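Hydrazine synthase beta subunit (Candidatus Kuenenia stuttgartiensis, PDB 5C2V) forms part of the hydrazine synthase complex, which condenses nitric oxide with ammonium, and may modulate passage of hydroxylamine through a tunnel between the gamma and alpha active sites. Local coordinates at residues His17-Pro22 with Ser60-Asp65; Asp194-Pro199 with Tyr257-Asp262. All coordinates share one frame; numbering follows the deposited sequence.

Contact 1. Residues His17-Pro22 with Ser60-Asp65; sequences HITMSP and SAVTPD
Ser60 meets two side chains of the facing strand. Methyl CG2 of Thr19 lies 3.5 Å from Ser60 OG, a methyl-to-hydroxyl touch with no hydrogen bond. The imidazole of His17 lies obliquely to the Ser60 carbonyl, its CE1 3.7 Å from Ser60 O. Further along, Val62 spreads its two methyls: CG2 reaches Thr19 CG2 at 4.1 Å, while CG1, turned opposite its own backbone N (chi1 -172°), comes to 3.9 Å from Pro22 CD. The ring of Pro22 then reaches the turn after strand 57-62, with CG near the carbonyl oxygens of Thr63 and Pro64. No hydrogen bond crosses between 17-22 and 60-65, although their strands run almost parallel, 2° apart and 7.2 Å between axes; side-chain packing makes the join. Behind it, the turns are set by matching hydroxyls: Ser21 OG takes the N-H of Thr26, and Thr63 OG1 that of Phe68. These two strands begin adjacent blades of the beta-propeller. Strand 15-20 pairs with 26-31, strand 57-62 with 68-73, and Val62 touches Phe28 and Leu69 of those second strands, while Ile18 and Met20 turn to strand 333-338.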
ATOM      1  N   HIS B  17      41.219  30.042 -22.392  1.00 56.29           N
ATOM      2  CA  HIS B  17      40.616  29.339 -23.525  1.00 47.59           C
ATOM      3  C   HIS B  17      41.564  28.283 -24.075  1.00 54.10           C
ATOM      4  O   HIS B  17      42.775  28.362 -23.867  1.00 54.27           O
ATOM      5  CB  HIS B  17      40.228  30.343 -24.622  1.00 61.63           C
ATOM      6  CG  HIS B  17      39.385  29.763 -25.718  1.00 70.28           C
ATOM      7  ND1 HIS B  17      39.922  29.131 -26.820  1.00 65.95           N
ATOM      8  CD2 HIS B  17      38.042  29.728 -25.884  1.00 59.37           C
ATOM      9  CE1 HIS B  17      38.947  28.730 -27.615  1.00 55.36           C
ATOM     10  NE2 HIS B  17      37.795  29.079 -27.070  1.00 64.01           N
ATOM     11  N   ILE B  18      41.022  27.303 -24.790  1.00 52.17           N
ATOM     12  CA  ILE B  18      41.860  26.295 -25.421  1.00 49.31           C
ATOM     13  C   ILE B  18      41.195  25.727 -26.676  1.00 61.66           C
ATOM     14  O   ILE B  18      39.969  25.643 -26.762  1.00 69.35           O
ATOM     15  CB  ILE B  18      42.202  25.154 -24.426  1.00 47.73           C
ATOM     16  CG1 ILE B  18      43.353  24.293 -24.954  1.00 52.03           C
ATOM     17  CG2 ILE B  18      40.968  24.314 -24.108  1.00 50.87           C
ATOM     18  CD1 ILE B  18      43.835  23.249 -23.970  1.00 53.10           C
ATOM     19  N   THR B  19      42.015  25.360 -27.655  1.00 61.16           N
ATOM     20  CA  THR B  19      41.533  24.716 -28.868  1.00 43.55           C
ATOM     21  C   THR B  19      42.608  23.781 -29.399  1.00 52.87           C
ATOM     22  O   THR B  19      43.691  23.680 -28.823  1.00 62.10           O
ATOM     23  CB  THR B  19      41.148  25.741 -29.954  1.00 64.03           C
ATOM     24  OG1 THR B  19      40.604  25.057 -31.090  1.00 54.83           O
ATOM     25  CG2 THR B  19      42.364  26.547 -30.386  1.00 69.34           C
ATOM     26  N   MET B  20      42.315  23.102 -30.501  1.00 60.44           N
ATOM     27  CA  MET B  20      43.241  22.115 -31.036  1.00 59.36           C
ATOM     28  C   MET B  20      43.230  22.113 -32.559  1.00 62.50           C
ATOM     29  O   MET B  20      42.196  22.355 -33.181  1.00 49.82           O
ATOM     30  CB  MET B  20      42.894  20.725 -30.500  1.00 53.57           C
ATOM     31  CG  MET B  20      44.036  19.727 -30.539  1.00 68.02           C
ATOM     32  SD  MET B  20      43.548  18.142 -29.832  1.00 77.19           S
ATOM     33  CE  MET B  20      45.137  17.479 -29.352  1.00 70.16           C
ATOM     34  N   SER B  21      44.390  21.849 -33.151  1.00 72.09           N
ATOM     35  CA  SER B  21      44.504  21.756 -34.599  1.00 69.56           C
ATOM     36  C   SER B  21      43.656  20.598 -35.114  1.00 70.38           C
ATOM     37  O   SER B  21      43.524  19.578 -34.439  1.00 79.64           O
ATOM     38  CB  SER B  21      45.967  21.580 -35.015  1.00 70.31           C
ATOM     39  OG  SER B  21      46.538  20.436 -34.405  1.00 75.43           O
ATOM     40  N   PRO B  22      43.069  20.757 -36.311  1.00 67.42           N
ATOM     41  CA  PRO B  22      42.218  19.724 -36.916  1.00 64.67           C
ATOM     42  C   PRO B  22      42.953  18.404 -37.143  1.00 53.84           C
ATOM     43  O   PRO B  22      42.309  17.368 -37.308  1.00 69.63           O
ATOM     44  CB  PRO B  22      41.795  20.351 -38.251  1.00 61.32           C
ATOM     45  CG  PRO B  22      42.782  21.443 -38.501  1.00 77.68           C
ATOM     46  CD  PRO B  22      43.153  21.962 -37.154  1.00 72.97           C
ATOM     47  N   SER B  60      40.522  31.768 -29.521  1.00 68.96           N
ATOM     48  CA  SER B  60      41.303  31.467 -30.718  1.00 61.03           C
ATOM     49  C   SER B  60      40.645  30.402 -31.597  1.00 76.25           C
ATOM     50  O   SER B  60      39.960  29.508 -31.100  1.00 78.45           O
ATOM     51  CB  SER B  60      42.715  31.025 -30.329  1.00 54.62           C
ATOM     52  OG  SER B  60      42.683  29.896 -29.476  1.00 72.50           O
ATOM     53  N   ALA B  61      40.867  30.502 -32.904  1.00 84.28           N
ATOM     54  CA  ALA B  61      40.365  29.512 -33.855  1.00 72.86           C
ATOM     55  C   ALA B  61      41.434  29.153 -34.885  1.00 76.52           C
ATOM     56  O   ALA B  61      42.181  30.017 -35.345  1.00 72.18           O
ATOM     57  CB  ALA B  61      39.112  30.024 -34.548  1.00 57.68           C
ATOM     58  N   VAL B  62      41.499  27.875 -35.244  1.00 67.85           N
ATOM     59  CA  VAL B  62      42.506  27.390 -36.183  1.00 58.29           C
ATOM     60  C   VAL B  62      41.917  27.189 -37.578  1.00 56.02           C
ATOM     61  O   VAL B  62      40.783  26.733 -37.722  1.00 69.87           O
ATOM     62  CB  VAL B  62      43.126  26.061 -35.698  1.00 63.80           C
ATOM     63  CG1 VAL B  62      44.313  25.670 -36.569  1.00 56.06           C
ATOM     64  CG2 VAL B  62      43.546  26.173 -34.244  1.00 56.60           C
ATOM     65  N   THR B  63      42.691  27.541 -38.601  1.00 71.52           N
ATOM     66  CA  THR B  63      42.296  27.300 -39.983  1.00 75.08           C
ATOM     67  C   THR B  63      42.298  25.799 -40.271  1.00 78.13           C
ATOM     68  O   THR B  63      43.073  25.058 -39.667  1.00 76.35           O
ATOM     69  CB  THR B  63      43.235  28.024 -40.972  1.00 68.88           C
ATOM     70  OG1 THR B  63      44.579  27.563 -40.786  1.00 69.44           O
ATOM     71  CG2 THR B  63      43.183  29.528 -40.752  1.00 67.57           C
ATOM     72  N   PRO B  64      41.417  25.347 -41.183  1.00 77.14           N
ATOM     73  CA  PRO B  64      41.285  23.927 -41.540  1.00 72.99           C
ATOM     74  C   PRO B  64      42.608  23.249 -41.903  1.00 78.36           C
ATOM     75  O   PRO B  64      42.787  22.069 -41.603  1.00 62.91           O
ATOM     76  CB  PRO B  64      40.351  23.964 -42.750  1.00 61.54           C
ATOM     77  CG  PRO B  64      39.507  25.161 -42.517  1.00 64.23           C
ATOM     78  CD  PRO B  64      40.408  26.176 -41.869  1.00 67.22           C
ATOM     79  N   ASP B  65      43.511  23.978 -42.549  1.00 76.31           N
ATOM     80  CA  ASP B  65      44.822  23.435 -42.890  1.00 76.57           C
ATOM     81  C   ASP B  65      45.764  23.448 -41.688  1.00 80.66           C
ATOM     82  O   ASP B  65      46.673  22.624 -41.590  1.00 66.41           O
ATOM     83  CB  ASP B  65      45.436  24.214 -44.056  1.00 73.96           C
ATOM     84  CG  ASP B  65      45.271  25.715 -43.908  1.00 81.87           C
ATOM     85  OD1 ASP B  65      45.404  26.226 -42.776  1.00 84.10           O
ATOM     86  OD2 ASP B  65      45.004  26.384 -44.928  1.00 85.74           O
TER

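Contact 2. Residues Asp194-Pro199 with Tyr257-Asp262; sequences DVVYTP and YGMAMD
Asp194 reaches across with its carboxylate to the backbone of the facing strand, where OD2 accepts the N-H of Met259 at 2.9 Å. The donor arrives on the anti side of that oxygen, 30° out of the carboxylate plane, and the bond is bent, with an N-H...O angle of 141°. The other oxygen, OD1, is turned back toward Val195 N of its own strand in a weak bond. Met259 returns the approach: its chain runs extended to SD and then bends at chi3, which brings CE 3.5 Å from Asp194 O. This is how the innermost strands of two consecutive propeller blades meet, here 190-197 and 256-261, with side chains bridging them; segments 194-197 and 257-261 run 8° from parallel. Val196 sits between the two methionines, its CG1 against Met259 CB at 3.7 Å and its CG2 toward the terminal methyl of Met261. That methyl is put there by bends at both chi2 and chi3, and it also touches Thr198 CG2 at 3.8 Å. Nearer the backbone, Met261 CG, set anti to its own N by chi1, comes to 3.8 Å from Pro199 CD, where the Met261 side chain crosses the turn leading from 190-197 to 203-211. Thr198 keeps its hydroxyl for that turn, bonded to Asp200 and Tyr203. Leu268 of strand 267-272 borders both Val196 and Met261. At the other end, Tyr257 points away from this packing, and its OH bonds to Glu69 of the gamma subunit chain, with the tyrosine side chain about 12 Å from a bound heme c.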
ATOM      1  N   ASP B 194      28.583  29.501 -23.859  1.00 50.76           N
ATOM      2  CA  ASP B 194      29.023  28.754 -25.040  1.00 58.00           C
ATOM      3  C   ASP B 194      27.859  28.243 -25.892  1.00 59.51           C
ATOM      4  O   ASP B 194      26.728  28.146 -25.417  1.00 55.02           O
ATOM      5  CB  ASP B 194      29.916  27.582 -24.622  1.00 53.42           C
ATOM      6  CG  ASP B 194      30.959  27.239 -25.671  1.00 60.76           C
ATOM      7  OD1 ASP B 194      30.800  27.663 -26.835  1.00 48.36           O
ATOM      8  OD2 ASP B 194      31.944  26.550 -25.328  1.00 54.36           O
ATOM      9  N   VAL B 195      28.145  27.913 -27.147  1.00 45.30           N
ATOM     10  CA  VAL B 195      27.194  27.185 -27.985  1.00 48.06           C
ATOM     11  C   VAL B 195      27.920  26.185 -28.891  1.00 61.97           C
ATOM     12  O   VAL B 195      28.913  26.531 -29.531  1.00 67.05           O
ATOM     13  CB  VAL B 195      26.342  28.148 -28.842  1.00 54.02           C
ATOM     14  CG1 VAL B 195      27.216  29.210 -29.500  1.00 56.47           C
ATOM     15  CG2 VAL B 195      25.526  27.379 -29.874  1.00 60.71           C
ATOM     16  N   VAL B 196      27.432  24.947 -28.944  1.00 66.12           N
ATOM     17  CA  VAL B 196      28.025  23.956 -29.845  1.00 58.97           C
ATOM     18  C   VAL B 196      26.983  23.273 -30.726  1.00 60.59           C
ATOM     19  O   VAL B 196      25.804  23.230 -30.389  1.00 57.01           O
ATOM     20  CB  VAL B 196      28.802  22.866 -29.073  1.00 54.47           C
ATOM     21  CG1 VAL B 196      30.005  23.466 -28.362  1.00 51.42           C
ATOM     22  CG2 VAL B 196      27.891  22.146 -28.095  1.00 53.56           C
ATOM     23  N   TYR B 197      27.438  22.742 -31.857  1.00 70.11           N
ATOM     24  CA  TYR B 197      26.577  22.026 -32.793  1.00 67.37           C
ATOM     25  C   TYR B 197      26.818  20.523 -32.723  1.00 62.92           C
ATOM     26  O   TYR B 197      27.939  20.076 -32.480  1.00 55.53           O
ATOM     27  CB  TYR B 197      26.810  22.510 -34.227  1.00 38.32           C
ATOM     28  CG  TYR B 197      25.707  23.372 -34.803  1.00 61.10           C
ATOM     29  CD1 TYR B 197      24.523  22.808 -35.259  1.00 53.37           C
ATOM     30  CD2 TYR B 197      25.862  24.746 -34.919  1.00 59.38           C
ATOM     31  CE1 TYR B 197      23.518  23.592 -35.796  1.00 56.74           C
ATOM     32  CE2 TYR B 197      24.866  25.537 -35.455  1.00 63.68           C
ATOM     33  CZ  TYR B 197      23.694  24.956 -35.891  1.00 68.69           C
ATOM     34  OH  TYR B 197      22.699  25.742 -36.424  1.00 86.75           O
ATOM     35  N   THR B 198      25.762  19.745 -32.936  1.00 67.08           N
ATOM     36  CA  THR B 198      25.900  18.301 -33.065  1.00 75.89           C
ATOM     37  C   THR B 198      26.419  17.975 -34.464  1.00 55.85           C
ATOM     38  O   THR B 198      26.120  18.696 -35.416  1.00 45.61           O
ATOM     39  CB  THR B 198      24.564  17.574 -32.812  1.00 67.90           C
ATOM     40  OG1 THR B 198      23.556  18.097 -33.686  1.00 81.16           O
ATOM     41  CG2 THR B 198      24.123  17.759 -31.369  1.00 58.01           C
ATOM     42  N   PRO B 199      27.212  16.898 -34.589  1.00 67.41           N
ATOM     43  CA  PRO B 199      27.828  16.495 -35.861  1.00 64.20           C
ATOM     44  C   PRO B 199      26.844  16.376 -37.028  1.00 66.05           C
ATOM     45  O   PRO B 199      27.239  16.592 -38.173  1.00 64.86           O
ATOM     46  CB  PRO B 199      28.433  15.131 -35.530  1.00 53.15           C
ATOM     47  CG  PRO B 199      28.757  15.224 -34.085  1.00 58.77           C
ATOM     48  CD  PRO B 199      27.659  16.044 -33.473  1.00 67.96           C
ATOM     49  N   TYR B 257      30.691  26.688 -18.300  1.00 41.79           N
ATOM     50  CA  TYR B 257      31.249  27.603 -19.295  1.00 62.15           C
ATOM     51  C   TYR B 257      31.506  26.996 -20.667  1.00 58.19           C
ATOM     52  O   TYR B 257      30.747  27.220 -21.609  1.00 66.69           O
ATOM     53  CB  TYR B 257      32.571  28.180 -18.786  1.00 52.99           C
ATOM     54  CG  TYR B 257      32.449  29.480 -18.032  1.00 63.73           C
ATOM     55  CD1 TYR B 257      31.658  29.572 -16.899  1.00 60.33           C
ATOM     56  CD2 TYR B 257      33.148  30.609 -18.440  1.00 60.45           C
ATOM     57  CE1 TYR B 257      31.551  30.754 -16.199  1.00 68.65           C
ATOM     58  CE2 TYR B 257      33.050  31.798 -17.743  1.00 53.50           C
ATOM     59  CZ  TYR B 257      32.247  31.864 -16.623  1.00 69.67           C
ATOM     60  OH  TYR B 257      32.138  33.041 -15.921  1.00 50.72           O
ATOM     61  N   GLY B 258      32.580  26.221 -20.765  1.00 54.75           N
ATOM     62  CA  GLY B 258      33.047  25.727 -22.045  1.00 63.48           C
ATOM     63  C   GLY B 258      32.426  24.405 -22.430  1.00 62.95           C
ATOM     64  O   GLY B 258      32.076  23.598 -21.569  1.00 56.10           O
ATOM     65  N   MET B 259      32.302  24.174 -23.730  1.00 57.39           N
ATOM     66  CA  MET B 259      31.730  22.927 -24.211  1.00 69.67           C
ATOM     67  C   MET B 259      32.538  22.299 -25.335  1.00 56.11           C
ATOM     68  O   MET B 259      33.095  22.989 -26.190  1.00 57.04           O
ATOM     69  CB  MET B 259      30.288  23.139 -24.672  1.00 61.53           C
ATOM     70  CG  MET B 259      29.270  23.072 -23.548  1.00 39.95           C
ATOM     71  SD  MET B 259      27.583  23.200 -24.163  1.00 59.04           S
ATOM     72  CE  MET B 259      27.666  24.780 -24.995  1.00 50.35           C
ATOM     73  N   ALA B 260      32.595  20.973 -25.313  1.00 65.55           N
ATOM     74  CA  ALA B 260      33.232  20.202 -26.367  1.00 58.38           C
ATOM     75  C   ALA B 260      32.305  19.071 -26.792  1.00 58.78           C
ATOM     76  O   ALA B 260      31.848  18.281 -25.961  1.00 62.64           O
ATOM     77  CB  ALA B 260      34.572  19.660 -25.901  1.00 55.30           C
ATOM     78  N   MET B 261      32.019  19.011 -28.088  1.00 64.91           N
ATOM     79  CA  MET B 261      31.120  18.004 -28.636  1.00 39.53           C
ATOM     80  C   MET B 261      31.898  16.836 -29.227  1.00 54.34           C
ATOM     81  O   MET B 261      32.824  17.033 -30.016  1.00 59.40           O
ATOM     82  CB  MET B 261      30.211  18.622 -29.702  1.00 38.77           C
ATOM     83  CG  MET B 261      29.296  17.629 -30.400  1.00 70.98           C
ATOM     84  SD  MET B 261      28.018  16.963 -29.316  1.00 59.94           S
ATOM     85  CE  MET B 261      27.030  18.428 -29.019  1.00 52.94           C
ATOM     86  N   ASP B 262      31.523  15.621 -28.835  1.00 68.67           N
ATOM     87  CA  ASP B 262      32.128  14.411 -29.380  1.00 62.90           C
ATOM     88  C   ASP B 262      31.940  14.376 -30.894  1.00 64.27           C
ATOM     89  O   ASP B 262      30.857  14.691 -31.390  1.00 63.56           O
ATOM     90  CB  ASP B 262      31.516  13.167 -28.728  1.00 69.03           C
ATOM     91  CG  ASP B 262      32.227  11.888 -29.122  1.00 67.51           C
ATOM     92  OD1 ASP B 262      33.187  11.501 -28.423  1.00 68.64           O
ATOM     93  OD2 ASP B 262      31.829  11.271 -30.133  1.00 61.08           O
TER

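How the contacts relate
From the N terminus, the chain lays down the blade of strands 15-20 to 46-52, and contact 1 closes a loop of 37 residues when strand 57-62 starts the next blade beside it. Two further blades, 99-137 and 144-186, follow before contact 2 opens. It closes a loop of 57 residues, in which the blade begun by 190-197 is completed and strand 256-261 starts another. The two loops are in series, neither nested nor crossed. Each contact joins the innermost strands of successive blades, at separate seams of the ring. The centres of contacts 1 and 2 are about 14 Å apart. Their nearest atoms, about 7 Å apart, do not touch.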